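PDB 4OGD: succinate-semialdehyde dehydrogenase from Streptococcus pyogenes MGAS1882, which probably oxidises succinic semialdehyde to succinate, using NADP+ as its cofactor, as a member of the aldehyde dehydrogenase family. Local coordinates for residues L59-M70 with F78-A89. Residues are numbered along the deposited sequence; the frame is centred on the assembly and turned at random.
Sequences LRRDRDKYAEIM and FTEAQGEVDLCA
Val-85 is the principal bump of this contact, a knob set in a hole formed by Leu-59, Arg-63, Ala-67 and Met-70. Its two methyls divide the hollow: with CG1 anti to the backbone N (chi1 173°), that methyl presses on Arg-63 CG at 3.5 Å and packs near the carbonyl oxygen and CB of Leu-59, while CG2 meets Met-70 CE at 3.7 Å. Farther along, alanine faces alanine: the CA atoms of Ala-67 and Ala-81 are 4.6 Å apart, and Ala-81 CB lies 3.3 Å from Ala-67 O. Consistent with this, the axes of 63-70 and 78-89 approach to 8.1 Å, crossing at 122°. Beside this close point the Phe-78 ring turns its edge to Asp-64 O, while Gln-82 CG, from the same helix as the ring, lies over one face, offset toward the rim.

Polar side chains flank this packing. Gln-82 NE2 donates to Asp-64 OD1 at 2.8 Å, nearly straight (167°) but from above the carboxylate plane. Arg-63, whose chain bends at chi3, carries NH1 to the syn lone pair of Asp-86 OD1, 3.0 Å away, completing a salt bridge. Met-70 SD lies against the Glu-84 carboxylate, whose OE2 accepts hydrogen bonds from the backbone N of Tyr-135 and Tyr-136. These helices pack on helix 136-148, through Leu-59 and Cys-88 on Met-139, and on helix 161-173, through Leu-59 and Tyr-66 on Leu-170.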
ATOM      1  N   LEU A  59     -25.860  13.110  12.374  1.00 10.56           N
ATOM      2  CA  LEU A  59     -24.793  13.967  12.879  1.00 11.27           C
ATOM      3  C   LEU A  59     -25.214  15.440  12.899  1.00  9.21           C
ATOM      4  O   LEU A  59     -24.926  16.157  13.866  1.00  9.18           O
ATOM      5  CB  LEU A  59     -23.510  13.776  12.072  1.00  9.58           C
ATOM      6  CG  LEU A  59     -22.716  12.519  12.416  1.00  8.86           C
ATOM      7  CD1 LEU A  59     -21.578  12.345  11.413  1.00  8.95           C
ATOM      8  CD2 LEU A  59     -22.163  12.588  13.841  1.00 10.42           C
ATOM      9  N   ARG A  60     -25.916  15.880  11.856  1.00  9.95           N
ATOM     10  CA  ARG A  60     -26.464  17.235  11.832  1.00 11.04           C
ATOM     11  C   ARG A  60     -27.462  17.447  12.966  1.00 10.35           C
ATOM     12  O   ARG A  60     -27.389  18.433  13.703  1.00 10.27           O
ATOM     13  CB  ARG A  60     -27.171  17.527  10.502  1.00 10.77           C
ATOM     14  CG  ARG A  60     -26.263  17.797   9.321  1.00 10.60           C
ATOM     15  CD  ARG A  60     -27.098  18.233   8.111  1.00  9.30           C
ATOM     16  NE  ARG A  60     -26.248  18.618   6.988  1.00 12.37           N
ATOM     17  CZ  ARG A  60     -25.889  17.807   5.998  1.00 17.69           C
ATOM     18  NH1 ARG A  60     -26.327  16.559   5.961  1.00 15.78           N
ATOM     19  NH2 ARG A  60     -25.096  18.253   5.035  1.00 22.31           N
ATOM     20  N   ARG A  61     -28.406  16.521  13.080  1.00  9.87           N
ATOM     21  CA  ARG A  61     -29.470  16.605  14.078  1.00  8.20           C
ATOM     22  C   ARG A  61     -28.925  16.627  15.508  1.00 10.33           C
ATOM     23  O   ARG A  61     -29.385  17.396  16.368  1.00 10.23           O
ATOM     24  CB  ARG A  61     -30.421  15.410  13.913  1.00  9.57           C
ATOM     25  CG  ARG A  61     -31.694  15.504  14.757  1.00 10.47           C
ATOM     26  CD  ARG A  61     -32.420  14.175  14.754  1.00 12.08           C
ATOM     27  NE  ARG A  61     -31.708  13.204  15.582  1.00 13.58           N
ATOM     28  CZ  ARG A  61     -31.834  11.886  15.473  1.00 15.58           C
ATOM     29  NH1 ARG A  61     -32.634  11.369  14.545  1.00 16.32           N
ATOM     30  NH2 ARG A  61     -31.142  11.086  16.280  1.00 12.15           N
ATOM     31  N   ASP A  62     -27.939  15.775  15.758  1.00  9.18           N
ATOM     32  CA  ASP A  62     -27.427  15.578  17.107  1.00 10.91           C
ATOM     33  C   ASP A  62     -26.006  16.107  17.266  1.00 11.56           C
ATOM     34  O   ASP A  62     -25.236  15.574  18.069  1.00 12.62           O
ATOM     35  CB  ASP A  62     -27.451  14.087  17.469  1.00  8.92           C
ATOM     36  CG  ASP A  62     -28.856  13.537  17.607  1.00 11.49           C
ATOM     37  OD1 ASP A  62     -29.802  14.341  17.705  1.00 12.43           O
ATOM     38  OD2 ASP A  62     -29.012  12.299  17.634  1.00 11.89           O
ATOM     39  N   ARG A  63     -25.667  17.152  16.519  1.00 10.07           N
ATOM     40  CA  ARG A  63     -24.283  17.622  16.478  1.00 10.74           C
ATOM     41  C   ARG A  63     -23.706  17.920  17.848  1.00 12.52           C
ATOM     42  O   ARG A  63     -22.596  17.498  18.171  1.00 10.53           O
ATOM     43  CB  ARG A  63     -24.127  18.855  15.601  1.00 12.47           C
ATOM     44  CG  ARG A  63     -22.689  19.343  15.625  1.00 13.28           C
ATOM     45  CD  ARG A  63     -22.474  20.552  14.790  1.00 19.26           C
ATOM     46  NE  ARG A  63     -23.200  21.686  15.335  1.00 20.41           N
ATOM     47  CZ  ARG A  63     -23.201  22.892  14.786  1.00 27.24           C
ATOM     48  NH1 ARG A  63     -22.501  23.115  13.686  1.00 27.56           N
ATOM     49  NH2 ARG A  63     -23.897  23.873  15.342  1.00 33.28           N
ATOM     50  N   ASP A  64     -24.462  18.646  18.661  1.00 10.82           N
ATOM     51  CA  ASP A  64     -23.942  19.021  19.963  1.00 11.44           C
ATOM     52  C   ASP A  64     -23.751  17.813  20.886  1.00 11.86           C
ATOM     53  O   ASP A  64     -22.834  17.804  21.714  1.00 12.28           O
ATOM     54  CB  ASP A  64     -24.802  20.119  20.599  1.00 14.10           C
ATOM     55  CG  ASP A  64     -24.710  21.443  19.848  1.00 17.77           C
ATOM     56  OD1 ASP A  64     -23.869  21.581  18.924  1.00 17.11           O
ATOM     57  OD2 ASP A  64     -25.483  22.360  20.196  1.00 24.25           O
ATOM     58  N   LYS A  65     -24.594  16.791  20.730  1.00 11.46           N
ATOM     59  CA  LYS A  65     -24.423  15.542  21.474  1.00  9.72           C
ATOM     60  C   LYS A  65     -23.080  14.898  21.140  1.00 10.84           C
ATOM     61  O   LYS A  65     -22.328  14.519  22.028  1.00 10.52           O
ATOM     62  CB  LYS A  65     -25.565  14.554  21.178  1.00 14.37           C
ATOM     63  CG  LYS A  65     -25.261  13.104  21.586  1.00 15.20           C
ATOM     64  CD  LYS A  65     -26.301  12.105  21.050  1.00 16.46           C
ATOM     65  CE  LYS A  65     -25.827  10.665  21.188  1.00 19.40           C
ATOM     66  NZ  LYS A  65     -26.906   9.696  20.818  1.00 19.95           N
ATOM     67  N   TYR A  66     -22.778  14.782  19.852  1.00 11.11           N
ATOM     68  CA  TYR A  66     -21.527  14.143  19.444  1.00  9.36           C
ATOM     69  C   TYR A  66     -20.317  15.011  19.776  1.00  9.44           C
ATOM     70  O   TYR A  66     -19.265  14.502  20.171  1.00 11.17           O
ATOM     71  CB  TYR A  66     -21.579  13.784  17.962  1.00  8.66           C
ATOM     72  CG  TYR A  66     -22.521  12.633  17.713  1.00  9.16           C
ATOM     73  CD1 TYR A  66     -22.149  11.336  18.028  1.00 11.46           C
ATOM     74  CD2 TYR A  66     -23.789  12.850  17.191  1.00 12.15           C
ATOM     75  CE1 TYR A  66     -23.012  10.272  17.819  1.00 11.24           C
ATOM     76  CE2 TYR A  66     -24.663  11.801  16.983  1.00 10.74           C
ATOM     77  CZ  TYR A  66     -24.267  10.514  17.296  1.00 13.37           C
ATOM     78  OH  TYR A  66     -25.130   9.465  17.090  1.00 11.89           O
ATOM     79  N   ALA A  67     -20.466  16.324  19.617  1.00  9.60           N
ATOM     80  CA  ALA A  67     -19.399  17.250  19.984  1.00  8.51           C
ATOM     81  C   ALA A  67     -19.054  17.113  21.460  1.00 10.90           C
ATOM     82  O   ALA A  67     -17.877  17.038  21.822  1.00  9.09           O
ATOM     83  CB  ALA A  67     -19.796  18.678  19.664  1.00 10.77           C
ATOM     84  N   GLU A  68     -20.071  17.084  22.320  1.00  9.29           N
ATOM     85  CA  GLU A  68     -19.800  16.973  23.753  1.00  9.93           C
ATOM     86  C   GLU A  68     -19.154  15.633  24.138  1.00  9.83           C
ATOM     87  O   GLU A  68     -18.321  15.575  25.048  1.00 10.44           O
ATOM     88  CB  GLU A  68     -21.071  17.219  24.584  1.00 11.73           C
ATOM     89  CG  GLU A  68     -20.806  17.110  26.084  1.00 11.86           C
ATOM     90  CD  GLU A  68     -21.955  17.594  26.948  1.00 16.99           C
ATOM     91  OE1 GLU A  68     -22.979  18.063  26.401  1.00 18.38           O
ATOM     92  OE2 GLU A  68     -21.820  17.499  28.188  1.00 17.31           O
ATOM     93  N   ILE A  69     -19.545  14.559  23.457  1.00  8.15           N
ATOM     94  CA  ILE A  69     -18.951  13.248  23.701  1.00  8.90           C
ATOM     95  C   ILE A  69     -17.442  13.321  23.477  1.00  9.64           C
ATOM     96  O   ILE A  69     -16.653  12.794  24.267  1.00 11.05           O
ATOM     97  CB  ILE A  69     -19.578  12.178  22.791  1.00  8.58           C
ATOM     98  CG1 ILE A  69     -20.954  11.786  23.334  1.00 10.36           C
ATOM     99  CG2 ILE A  69     -18.680  10.948  22.694  1.00  9.74           C
ATOM    100  CD1 ILE A  69     -21.738  10.875  22.415  1.00 11.95           C
ATOM    101  N   MET A  70     -17.039  14.011  22.418  1.00  9.04           N
ATOM    102  CA  MET A  70     -15.612  14.142  22.131  1.00  9.63           C
ATOM    103  C   MET A  70     -14.882  15.009  23.165  1.00  9.36           C
ATOM    104  O   MET A  70     -13.796  14.652  23.630  1.00  9.71           O
ATOM    105  CB  MET A  70     -15.397  14.672  20.720  1.00 11.54           C
ATOM    106  CG  MET A  70     -15.812  13.689  19.658  1.00 12.33           C
ATOM    107  SD  MET A  70     -15.307  14.248  18.022  1.00 13.02           S
ATOM    108  CE  MET A  70     -16.806  15.037  17.445  1.00 13.61           C
ATOM    109  N   PHE A  78     -15.232  22.457  22.854  1.00  9.28           N
ATOM    110  CA  PHE A  78     -16.530  22.071  22.314  1.00  9.85           C
ATOM    111  C   PHE A  78     -16.747  22.639  20.910  1.00 10.82           C
ATOM    112  O   PHE A  78     -17.318  21.972  20.049  1.00 10.48           O
ATOM    113  CB  PHE A  78     -17.633  22.551  23.264  1.00 10.79           C
ATOM    114  CG  PHE A  78     -19.035  22.261  22.793  1.00 10.06           C
ATOM    115  CD1 PHE A  78     -19.557  20.972  22.851  1.00 10.83           C
ATOM    116  CD2 PHE A  78     -19.848  23.290  22.334  1.00 11.24           C
ATOM    117  CE1 PHE A  78     -20.863  20.707  22.444  1.00 14.22           C
ATOM    118  CE2 PHE A  78     -21.160  23.032  21.923  1.00 12.16           C
ATOM    119  CZ  PHE A  78     -21.663  21.742  21.977  1.00 12.62           C
ATOM    120  N   THR A  79     -16.293  23.867  20.682  1.00  9.56           N
ATOM    121  CA  THR A  79     -16.429  24.492  19.365  1.00  8.74           C
ATOM    122  C   THR A  79     -15.627  23.739  18.309  1.00 10.49           C
ATOM    123  O   THR A  79     -16.086  23.585  17.171  1.00  9.10           O
ATOM    124  CB  THR A  79     -16.024  25.982  19.366  1.00 11.29           C
ATOM    125  OG1 THR A  79     -14.714  26.127  19.933  1.00 14.73           O
ATOM    126  CG2 THR A  79     -17.024  26.804  20.175  1.00 14.09           C
ATOM    127  N   GLU A  80     -14.432  23.276  18.680  1.00 10.64           N
ATOM    128  CA  GLU A  80     -13.620  22.478  17.761  1.00  7.31           C
ATOM    129  C   GLU A  80     -14.301  21.151  17.471  1.00  7.62           C
ATOM    130  O   GLU A  80     -14.271  20.661  16.336  1.00  8.98           O
ATOM    131  CB  GLU A  80     -12.226  22.214  18.340  1.00  8.10           C
ATOM    132  CG  GLU A  80     -11.266  23.390  18.255  1.00 10.16           C
ATOM    133  CD  GLU A  80      -9.881  23.053  18.781  1.00  9.28           C
ATOM    134  OE1 GLU A  80      -9.624  21.862  19.060  1.00 10.28           O
ATOM    135  OE2 GLU A  80      -9.052  23.980  18.916  1.00 10.52           O
ATOM    136  N   ALA A  81     -14.902  20.564  18.498  1.00  7.46           N
ATOM    137  CA  ALA A  81     -15.617  19.303  18.328  1.00  7.82           C
ATOM    138  C   ALA A  81     -16.837  19.470  17.423  1.00  8.06           C
ATOM    139  O   ALA A  81     -17.168  18.568  16.656  1.00  8.16           O
ATOM    140  CB  ALA A  81     -16.018  18.725  19.675  1.00  8.51           C
ATOM    141  N   GLN A  82     -17.522  20.608  17.527  1.00  8.96           N
ATOM    142  CA  GLN A  82     -18.633  20.896  16.627  1.00  9.74           C
ATOM    143  C   GLN A  82     -18.135  20.947  15.186  1.00 10.94           C
ATOM    144  O   GLN A  82     -18.766  20.400  14.283  1.00  9.63           O
ATOM    145  CB  GLN A  82     -19.289  22.226  16.980  1.00  9.27           C
ATOM    146  CG  GLN A  82     -20.121  22.199  18.241  1.00 12.06           C
ATOM    147  CD  GLN A  82     -20.645  23.572  18.574  1.00 12.75           C
ATOM    148  OE1 GLN A  82     -19.888  24.540  18.592  1.00 12.32           O
ATOM    149  NE2 GLN A  82     -21.950  23.673  18.810  1.00 17.65           N
ATOM    150  N   GLY A  83     -17.004  21.614  14.973  1.00  9.46           N
ATOM    151  CA  GLY A  83     -16.411  21.673  13.652  1.00  8.74           C
ATOM    152  C   GLY A  83     -16.033  20.290  13.154  1.00  9.99           C
ATOM    153  O   GLY A  83     -16.174  19.994  11.965  1.00  9.70           O
ATOM    154  N   GLU A  84     -15.548  19.438  14.054  1.00  8.18           N
ATOM    155  CA  GLU A  84     -15.193  18.077  13.652  1.00  7.93           C
ATOM    156  C   GLU A  84     -16.428  17.319  13.177  1.00  9.26           C
ATOM    157  O   GLU A  84     -16.382  16.603  12.172  1.00  8.84           O
ATOM    158  CB  GLU A  84     -14.499  17.312  14.779  1.00  7.10           C
ATOM    159  CG  GLU A  84     -14.066  15.902  14.366  1.00  7.68           C
ATOM    160  CD  GLU A  84     -13.156  15.231  15.374  1.00  9.36           C
ATOM    161  OE1 GLU A  84     -12.625  15.920  16.276  1.00  9.44           O
ATOM    162  OE2 GLU A  84     -12.969  14.002  15.259  1.00  6.71           O
ATOM    163  N   VAL A  85     -17.535  17.470  13.898  1.00  7.76           N
ATOM    164  CA  VAL A  85     -18.791  16.880  13.442  1.00  6.93           C
ATOM    165  C   VAL A  85     -19.153  17.395  12.059  1.00  7.30           C
ATOM    166  O   VAL A  85     -19.508  16.609  11.178  1.00  9.92           O
ATOM    167  CB  VAL A  85     -19.957  17.168  14.395  1.00  9.44           C
ATOM    168  CG1 VAL A  85     -21.262  16.672  13.774  1.00  9.65           C
ATOM    169  CG2 VAL A  85     -19.715  16.501  15.730  1.00 10.21           C
ATOM    170  N   ASP A  86     -19.057  18.712  11.869  1.00  9.85           N
ATOM    171  CA  ASP A  86     -19.394  19.328  10.585  1.00  8.69           C
ATOM    172  C   ASP A  86     -18.622  18.695   9.428  1.00 10.37           C
ATOM    173  O   ASP A  86     -19.192  18.415   8.366  1.00  9.15           O
ATOM    174  CB  ASP A  86     -19.123  20.838  10.603  1.00  9.43           C
ATOM    175  CG  ASP A  86     -20.070  21.606  11.509  1.00 13.08           C
ATOM    176  OD1 ASP A  86     -21.104  21.048  11.937  1.00 14.20           O
ATOM    177  OD2 ASP A  86     -19.769  22.792  11.796  1.00 18.61           O
ATOM    178  N   LEU A  87     -17.327  18.464   9.640  1.00  9.62           N
ATOM    179  CA  LEU A  87     -16.484  17.869   8.610  1.00  9.18           C
ATOM    180  C   LEU A  87     -16.863  16.407   8.361  1.00 10.42           C
ATOM    181  O   LEU A  87     -16.838  15.942   7.221  1.00 10.66           O
ATOM    182  CB  LEU A  87     -15.003  18.006   8.981  1.00  9.83           C
ATOM    183  CG  LEU A  87     -14.022  17.482   7.935  1.00 11.95           C
ATOM    184  CD1 LEU A  87     -14.353  18.043   6.555  1.00 11.96           C
ATOM    185  CD2 LEU A  87     -12.589  17.839   8.334  1.00 12.32           C
ATOM    186  N   CYS A  88     -17.225  15.692   9.424  1.00  7.52           N
ATOM    187  CA  CYS A  88     -17.670  14.304   9.292  1.00  6.77           C
ATOM    188  C   CYS A  88     -18.934  14.222   8.445  1.00  7.13           C
ATOM    189  O   CYS A  88     -19.066  13.319   7.620  1.00  9.15           O
ATOM    190  CB  CYS A  88     -17.936  13.683  10.659  1.00  9.11           C
ATOM    191  SG  CYS A  88     -16.433  13.286  11.570  1.00  8.78           S
ATOM    192  N   ALA A  89     -19.859  15.159   8.677  1.00  9.08           N
ATOM    193  CA  ALA A  89     -21.082  15.249   7.892  1.00  6.18           C
ATOM    194  C   ALA A  89     -20.717  15.355   6.419  1.00  8.12           C
ATOM    195  O   ALA A  89     -21.227  14.603   5.588  1.00  8.47           O
ATOM    196  CB  ALA A  89     -21.917  16.454   8.340  1.00 10.09           C
TER